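Side-chain contacts in fumarate lyase (Mesorhizobium sp., PDB 3C8T), which is of unassigned specific function but belongs to the fumarate lyase superfamily of largely helical enzymes and forms an assembly of four chains: residues 399-404 with 414-419; 41-46 with 212-217. All blocks are in the same frame, centred on the assembly; numbering follows the deposited sequence.

Contact 1: 399-404 with 414-419; sequences GLFEVL and LGEEAL
The carboxylate of Glu416 is held by a salt bridge from OE2 to Arg405 NE, just past the end of helix 400-404, and its other oxygen, OE1, lies at the rim of the Phe401 ring, 4.0 Å from Phe401 CZ. This joins the first and last of three successive short helices (400-404, 408-414, 416-422) in the adenylosuccinate lyase C-terminal region. No hydrogen bond crosses between 399-404 and 414-419, and the join is otherwise made of van der Waals contact. Phe401 carries CG anti to its backbone N (chi1 167°), which sends the ring across the gap edge first. The ring stands nearly upright to the carboxylate, the two planes 81° apart, while Glu416 O approaches Phe401 CE1 obliquely at 3.6 Å. Further along the same rim, Leu419 CB lies near the ring plane, 3.8 Å from Phe401 CD1. The backbones are closest here, with the CA atoms of Phe401 and Leu419 6.4 Å apart. Leu419 also turns its branched end to Leu404, and both leucines rest on Val369, so that helix 366-377 covers the leucine pair. Gly415, with positive phi, ends helix 408-414 and serves as N-cap of the next. The two methyls of Leu419 divide their work: CD2 meets Leu404 CD1 at 4.1 Å, whereas CD1 lies 4.0 Å from Leu404 O.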
ATOM      1  N   GLY A 399      34.206   0.558 -34.953  1.00 44.77           N
ATOM      2  CA  GLY A 399      33.689  -0.784 -34.637  1.00 42.23           C
ATOM      3  C   GLY A 399      34.688  -1.736 -33.975  1.00 40.85           C
ATOM      4  O   GLY A 399      35.914  -1.622 -34.137  1.00 39.34           O
ATOM      5  N   LEU A 400      34.166  -2.693 -33.220  1.00 39.58           N
ATOM      6  CA  LEU A 400      35.033  -3.662 -32.576  1.00 37.81           C
ATOM      7  C   LEU A 400      35.897  -4.481 -33.554  1.00 37.56           C
ATOM      8  O   LEU A 400      37.077  -4.727 -33.254  1.00 36.97           O
ATOM      9  CB  LEU A 400      34.250  -4.564 -31.614  1.00 37.81           C
ATOM     10  CG  LEU A 400      35.063  -5.619 -30.836  1.00 36.12           C
ATOM     11  CD1 LEU A 400      36.103  -5.016 -29.870  1.00 34.05           C
ATOM     12  CD2 LEU A 400      34.166  -6.615 -30.135  1.00 37.58           C
ATOM     13  N   PHE A 401      35.332  -4.902 -34.693  1.00 37.19           N
ATOM     14  CA  PHE A 401      36.112  -5.679 -35.695  1.00 37.90           C
ATOM     15  C   PHE A 401      37.348  -4.897 -36.182  1.00 38.19           C
ATOM     16  O   PHE A 401      38.456  -5.462 -36.256  1.00 36.94           O
ATOM     17  CB  PHE A 401      35.293  -6.136 -36.925  1.00 37.56           C
ATOM     18  CG  PHE A 401      36.169  -6.638 -38.074  1.00 37.61           C
ATOM     19  CD1 PHE A 401      36.818  -7.868 -37.988  1.00 37.41           C
ATOM     20  CD2 PHE A 401      36.386  -5.847 -39.218  1.00 39.89           C
ATOM     21  CE1 PHE A 401      37.665  -8.327 -39.008  1.00 35.77           C
ATOM     22  CE2 PHE A 401      37.226  -6.292 -40.256  1.00 38.34           C
ATOM     23  CZ  PHE A 401      37.862  -7.532 -40.149  1.00 38.58           C
ATOM     24  N   GLU A 402      37.135  -3.612 -36.502  1.00 38.31           N
ATOM     25  CA  GLU A 402      38.219  -2.754 -36.964  1.00 39.92           C
ATOM     26  C   GLU A 402      39.322  -2.539 -35.906  1.00 39.01           C
ATOM     27  O   GLU A 402      40.453  -2.277 -36.257  1.00 38.30           O
ATOM     28  CB  GLU A 402      37.720  -1.408 -37.503  1.00 40.21           C
ATOM     29  CG  GLU A 402      36.662  -1.425 -38.667  1.00 47.04           C
ATOM     30  CD  GLU A 402      37.056  -2.186 -39.965  1.00 54.59           C
ATOM     31  OE1 GLU A 402      36.129  -2.419 -40.801  1.00 58.29           O
ATOM     32  OE2 GLU A 402      38.252  -2.531 -40.180  1.00 57.30           O
ATOM     33  N   VAL A 403      39.003  -2.663 -34.623  1.00 39.60           N
ATOM     34  CA  VAL A 403      40.048  -2.600 -33.590  1.00 39.93           C
ATOM     35  C   VAL A 403      40.740  -3.957 -33.483  1.00 41.07           C
ATOM     36  O   VAL A 403      41.981  -4.040 -33.571  1.00 42.21           O
ATOM     37  CB  VAL A 403      39.496  -2.147 -32.222  1.00 40.35           C
ATOM     38  CG1 VAL A 403      40.579  -2.162 -31.151  1.00 38.90           C
ATOM     39  CG2 VAL A 403      38.902  -0.731 -32.314  1.00 39.52           C
ATOM     40  N   LEU A 404      39.950  -5.029 -33.361  1.00 41.70           N
ATOM     41  CA  LEU A 404      40.492  -6.381 -33.089  1.00 42.49           C
ATOM     42  C   LEU A 404      41.405  -6.943 -34.174  1.00 42.26           C
ATOM     43  O   LEU A 404      42.355  -7.679 -33.886  1.00 41.69           O
ATOM     44  CB  LEU A 404      39.368  -7.395 -32.789  1.00 42.48           C
ATOM     45  CG  LEU A 404      38.535  -7.186 -31.520  1.00 43.86           C
ATOM     46  CD1 LEU A 404      37.470  -8.279 -31.432  1.00 41.02           C
ATOM     47  CD2 LEU A 404      39.392  -7.108 -30.241  1.00 42.85           C
ATOM     48  N   LEU A 414      42.678 -16.296 -34.271  1.00 42.07           N
ATOM     49  CA  LEU A 414      41.305 -16.444 -34.779  1.00 41.55           C
ATOM     50  C   LEU A 414      41.163 -16.333 -36.321  1.00 41.06           C
ATOM     51  O   LEU A 414      40.401 -17.099 -36.941  1.00 40.43           O
ATOM     52  CB  LEU A 414      40.376 -15.449 -34.067  1.00 40.81           C
ATOM     53  CG  LEU A 414      40.199 -15.702 -32.564  1.00 41.22           C
ATOM     54  CD1 LEU A 414      39.147 -14.752 -31.965  1.00 40.49           C
ATOM     55  CD2 LEU A 414      39.851 -17.195 -32.285  1.00 38.73           C
ATOM     56  N   GLY A 415      41.910 -15.403 -36.927  1.00 39.85           N
ATOM     57  CA  GLY A 415      41.774 -15.148 -38.352  1.00 39.37           C
ATOM     58  C   GLY A 415      40.724 -14.060 -38.492  1.00 39.01           C
ATOM     59  O   GLY A 415      39.779 -14.003 -37.704  1.00 39.21           O
ATOM     60  N   GLU A 416      40.900 -13.205 -39.488  1.00 38.61           N
ATOM     61  CA  GLU A 416      40.010 -12.089 -39.768  1.00 38.82           C
ATOM     62  C   GLU A 416      38.593 -12.489 -40.167  1.00 38.04           C
ATOM     63  O   GLU A 416      37.637 -11.787 -39.821  1.00 37.28           O
ATOM     64  CB  GLU A 416      40.588 -11.214 -40.870  1.00 39.69           C
ATOM     65  CG  GLU A 416      41.245  -9.958 -40.352  1.00 44.23           C
ATOM     66  CD  GLU A 416      41.397  -8.891 -41.434  1.00 49.94           C
ATOM     67  OE1 GLU A 416      40.732  -8.980 -42.483  1.00 51.11           O
ATOM     68  OE2 GLU A 416      42.186  -7.943 -41.225  1.00 54.56           O
ATOM     69  N   GLU A 417      38.460 -13.589 -40.911  1.00 37.29           N
ATOM     70  CA  GLU A 417      37.139 -14.055 -41.330  1.00 36.49           C
ATOM     71  C   GLU A 417      36.339 -14.421 -40.056  1.00 36.39           C
ATOM     72  O   GLU A 417      35.250 -13.912 -39.835  1.00 35.33           O
ATOM     73  CB  GLU A 417      37.268 -15.253 -42.278  1.00 36.66           C
ATOM     74  CG  GLU A 417      35.969 -15.556 -43.079  1.00 38.15           C
ATOM     75  CD  GLU A 417      35.631 -14.462 -44.136  1.00 39.16           C
ATOM     76  OE1 GLU A 417      34.465 -14.418 -44.602  1.00 38.92           O
ATOM     77  OE2 GLU A 417      36.525 -13.651 -44.500  1.00 38.02           O
ATOM     78  N   ALA A 418      36.904 -15.290 -39.223  1.00 35.69           N
ATOM     79  CA  ALA A 418      36.303 -15.615 -37.918  1.00 36.34           C
ATOM     80  C   ALA A 418      35.947 -14.343 -37.089  1.00 36.52           C
ATOM     81  O   ALA A 418      34.876 -14.291 -36.494  1.00 35.70           O
ATOM     82  CB  ALA A 418      37.228 -16.537 -37.113  1.00 36.04           C
ATOM     83  N   LEU A 419      36.830 -13.330 -37.084  1.00 36.11           N
ATOM     84  CA  LEU A 419      36.556 -12.065 -36.375  1.00 36.58           C
ATOM     85  C   LEU A 419      35.327 -11.318 -36.906  1.00 36.49           C
ATOM     86  O   LEU A 419      34.507 -10.830 -36.104  1.00 36.64           O
ATOM     87  CB  LEU A 419      37.788 -11.130 -36.363  1.00 36.96           C
ATOM     88  CG  LEU A 419      38.859 -11.473 -35.320  1.00 38.04           C
ATOM     89  CD1 LEU A 419      40.058 -10.533 -35.439  1.00 38.37           C
ATOM     90  CD2 LEU A 419      38.243 -11.443 -33.875  1.00 38.89           C
TER

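Contact 2: 41-46 with 212-217; sequences QARLGI and ARELNL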
ATOM      1  N   GLN A  41     -35.193 -26.084   0.826  1.00 41.00           N
ATOM      2  CA  GLN A  41     -35.917 -26.350   2.038  1.00 41.82           C
ATOM      3  C   GLN A  41     -37.165 -27.221   1.811  1.00 42.41           C
ATOM      4  O   GLN A  41     -37.544 -27.987   2.680  1.00 42.05           O
ATOM      5  CB  GLN A  41     -36.232 -25.026   2.730  1.00 41.70           C
ATOM      6  CG  GLN A  41     -35.042 -24.521   3.521  1.00 43.72           C
ATOM      7  CD  GLN A  41     -35.173 -23.107   3.954  1.00 43.46           C
ATOM      8  OE1 GLN A  41     -35.898 -22.318   3.331  1.00 44.91           O
ATOM      9  NE2 GLN A  41     -34.472 -22.756   5.038  1.00 43.06           N
ATOM     10  N   ALA A  42     -37.785 -27.117   0.631  1.00 43.03           N
ATOM     11  CA  ALA A  42     -38.983 -27.881   0.336  1.00 43.37           C
ATOM     12  C   ALA A  42     -38.621 -29.334   0.123  1.00 44.26           C
ATOM     13  O   ALA A  42     -39.357 -30.223   0.568  1.00 44.12           O
ATOM     14  CB  ALA A  42     -39.698 -27.326  -0.857  1.00 43.34           C
ATOM     15  N   ARG A  43     -37.488 -29.579  -0.543  1.00 44.88           N
ATOM     16  CA  ARG A  43     -36.955 -30.940  -0.687  1.00 45.43           C
ATOM     17  C   ARG A  43     -36.595 -31.610   0.639  1.00 45.29           C
ATOM     18  O   ARG A  43     -36.717 -32.820   0.770  1.00 45.37           O
ATOM     19  CB  ARG A  43     -35.743 -30.982  -1.612  1.00 45.43           C
ATOM     20  CG  ARG A  43     -36.101 -30.877  -3.075  1.00 48.67           C
ATOM     21  CD  ARG A  43     -35.011 -31.445  -3.964  1.00 52.69           C
ATOM     22  NE  ARG A  43     -33.738 -30.761  -3.779  1.00 56.21           N
ATOM     23  CZ  ARG A  43     -33.361 -29.657  -4.424  1.00 59.28           C
ATOM     24  NH1 ARG A  43     -34.161 -29.069  -5.319  1.00 58.91           N
ATOM     25  NH2 ARG A  43     -32.165 -29.137  -4.163  1.00 59.13           N
ATOM     26  N   LEU A  44     -36.133 -30.842   1.611  1.00 44.86           N
ATOM     27  CA  LEU A  44     -35.763 -31.414   2.907  1.00 45.56           C
ATOM     28  C   LEU A  44     -36.947 -31.397   3.864  1.00 45.46           C
ATOM     29  O   LEU A  44     -36.786 -31.649   5.055  1.00 46.19           O
ATOM     30  CB  LEU A  44     -34.579 -30.651   3.534  1.00 45.03           C
ATOM     31  CG  LEU A  44     -33.237 -30.705   2.789  1.00 47.33           C
ATOM     32  CD1 LEU A  44     -32.423 -29.459   3.037  1.00 45.96           C
ATOM     33  CD2 LEU A  44     -32.429 -31.974   3.141  1.00 47.34           C
ATOM     34  N   GLY A  45     -38.122 -31.045   3.345  1.00 45.89           N
ATOM     35  CA  GLY A  45     -39.361 -30.980   4.134  1.00 45.55           C
ATOM     36  C   GLY A  45     -39.372 -29.896   5.198  1.00 45.51           C
ATOM     37  O   GLY A  45     -40.038 -30.028   6.222  1.00 45.75           O
ATOM     38  N   ILE A  46     -38.645 -28.811   4.968  1.00 45.16           N
ATOM     39  CA  ILE A  46     -38.503 -27.804   6.018  1.00 45.05           C
ATOM     40  C   ILE A  46     -39.553 -26.719   5.887  1.00 44.45           C
ATOM     41  O   ILE A  46     -39.998 -26.138   6.885  1.00 44.57           O
ATOM     42  CB  ILE A  46     -37.050 -27.270   6.141  1.00 45.20           C
ATOM     43  CG1 ILE A  46     -36.199 -28.337   6.828  1.00 45.80           C
ATOM     44  CG2 ILE A  46     -36.993 -25.982   6.955  1.00 44.08           C
ATOM     45  CD1 ILE A  46     -34.746 -28.186   6.582  1.00 44.16           C
ATOM     46  N   ALA A 212     -26.075 -25.455  -1.942  1.00 33.35           N
ATOM     47  CA  ALA A 212     -24.883 -25.462  -2.786  1.00 33.94           C
ATOM     48  C   ALA A 212     -25.205 -26.218  -4.093  1.00 35.20           C
ATOM     49  O   ALA A 212     -24.851 -25.788  -5.196  1.00 34.85           O
ATOM     50  CB  ALA A 212     -23.738 -26.108  -2.048  1.00 32.10           C
ATOM     51  N   ARG A 213     -25.917 -27.333  -3.946  1.00 36.75           N
ATOM     52  CA  ARG A 213     -26.256 -28.178  -5.061  1.00 38.10           C
ATOM     53  C   ARG A 213     -27.163 -27.431  -6.008  1.00 37.88           C
ATOM     54  O   ARG A 213     -26.914 -27.430  -7.195  1.00 39.58           O
ATOM     55  CB  ARG A 213     -26.882 -29.476  -4.560  1.00 38.73           C
ATOM     56  CG  ARG A 213     -26.856 -30.598  -5.578  1.00 43.06           C
ATOM     57  CD  ARG A 213     -27.028 -31.972  -4.918  1.00 50.79           C
ATOM     58  NE  ARG A 213     -28.422 -32.398  -4.693  1.00 55.64           N
ATOM     59  CZ  ARG A 213     -29.503 -31.960  -5.342  1.00 57.47           C
ATOM     60  NH1 ARG A 213     -29.413 -31.049  -6.303  1.00 60.71           N
ATOM     61  NH2 ARG A 213     -30.697 -32.448  -5.024  1.00 58.97           N
ATOM     62  N   GLU A 214     -28.185 -26.758  -5.485  1.00 38.04           N
ATOM     63  CA  GLU A 214     -29.130 -26.005  -6.313  1.00 37.25           C
ATOM     64  C   GLU A 214     -28.450 -24.930  -7.153  1.00 36.53           C
ATOM     65  O   GLU A 214     -28.889 -24.626  -8.246  1.00 35.35           O
ATOM     66  CB  GLU A 214     -30.167 -25.287  -5.437  1.00 37.68           C
ATOM     67  CG  GLU A 214     -31.477 -25.980  -5.240  1.00 39.85           C
ATOM     68  CD  GLU A 214     -32.174 -26.304  -6.568  1.00 44.59           C
ATOM     69  OE1 GLU A 214     -32.387 -27.509  -6.823  1.00 47.54           O
ATOM     70  OE2 GLU A 214     -32.491 -25.371  -7.361  1.00 44.43           O
ATOM     71  N   LEU A 215     -27.407 -24.315  -6.605  1.00 36.24           N
ATOM     72  CA  LEU A 215     -26.750 -23.205  -7.276  1.00 36.33           C
ATOM     73  C   LEU A 215     -25.526 -23.680  -8.024  1.00 36.71           C
ATOM     74  O   LEU A 215     -24.866 -22.898  -8.694  1.00 37.70           O
ATOM     75  CB  LEU A 215     -26.318 -22.158  -6.254  1.00 35.93           C
ATOM     76  CG  LEU A 215     -27.445 -21.419  -5.557  1.00 34.15           C
ATOM     77  CD1 LEU A 215     -26.889 -20.550  -4.432  1.00 31.41           C
ATOM     78  CD2 LEU A 215     -28.220 -20.601  -6.575  1.00 33.26           C
ATOM     79  N   ASN A 216     -25.200 -24.957  -7.865  1.00 36.61           N
ATOM     80  CA  ASN A 216     -23.992 -25.507  -8.450  1.00 36.66           C
ATOM     81  C   ASN A 216     -22.705 -24.890  -7.873  1.00 35.58           C
ATOM     82  O   ASN A 216     -21.790 -24.600  -8.614  1.00 35.42           O
ATOM     83  CB  ASN A 216     -24.054 -25.368  -9.979  1.00 37.84           C
ATOM     84  CG  ASN A 216     -22.959 -26.144 -10.683  1.00 40.87           C
ATOM     85  OD1 ASN A 216     -22.457 -27.149 -10.174  1.00 42.64           O
ATOM     86  ND2 ASN A 216     -22.561 -25.659 -11.862  1.00 43.73           N
ATOM     87  N   LEU A 217     -22.631 -24.742  -6.547  1.00 34.08           N
ATOM     88  CA  LEU A 217     -21.439 -24.221  -5.869  1.00 32.64           C
ATOM     89  C   LEU A 217     -20.851 -25.300  -4.965  1.00 32.62           C
ATOM     90  O   LEU A 217     -21.545 -26.286  -4.632  1.00 32.03           O
ATOM     91  CB  LEU A 217     -21.809 -22.973  -5.045  1.00 32.30           C
ATOM     92  CG  LEU A 217     -22.225 -21.748  -5.870  1.00 31.81           C
ATOM     93  CD1 LEU A 217     -22.872 -20.692  -5.007  1.00 30.69           C
ATOM     94  CD2 LEU A 217     -21.025 -21.145  -6.730  1.00 33.21           C
TER
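Arg43 faces Arg213 and Glu214 from the last turn of helix 23-43 across to the last turn of helix 204-215, with the CA atoms of Arg43 and Glu214 10.8 Å apart, so that long side chains alone bridge the gap. Arg43 reaches over with a bend at chi3 (-59°), which swings its guanidinium round to the glutamate. Glu214, itself bent at chi2, offers a single oxygen to both terminal nitrogens. Arg43 NH1 gives Glu214 OE1 the stronger bond of the salt bridge, 2.8 Å long with an N-H...O angle of 142°; Arg43 NH2 adds a weak one to the same OE1 at 3.1 Å. Glu214 OE1 sits at the edge of the guanidinium, yet NH1 meets it from well above the carboxylate plane, 50° out of it, so this is no flat, two-oxygen pairing. The Arg213 guanidinium lies close by with its plane nearly parallel to that of Arg43, and Arg213 NH2 comes within 3.7 Å of Arg43 NE. Glu210 probably makes this closeness tolerable: its OE1 takes salt bridges from both Arg43 NH2 and Arg213 NH2. Together the two glutamates probably offset the positive charge of the pair at this surface. Beyond the charged cluster, on either flank, each helix is closed by its own turn, through Ile46 N to Gln41 O at 2.7 Å and Leu217 N to Ala212 O at 2.8 Å. Gly45 and Asn216, both with positive phi, mark these ends as Schellman motifs, the common C-terminal stop of helices, here following two last turns that are joined by an interhelical Arg-Glu salt bridge.

Contacts 1 and 2 lie on opposite sides of the chain's centre, their own centres about 80 Å apart, and share no helix. Contact 1 is local in sequence and largely buried, joining neighbouring short helices of the C-terminal region; contact 2 is at the surface and brings together segments with 165 residues between them within the lyase region. Their chemistry follows this placing. Ring and leucine packing carries 399-404 with 414-419, with charge confined to its margin, whereas charged residues do all the touching between 41-46 and 212-217. In both, a glutamate meets an arginine, but only contact 2 has that pair spanning its two segments. No other chain of the assembly touches either contact.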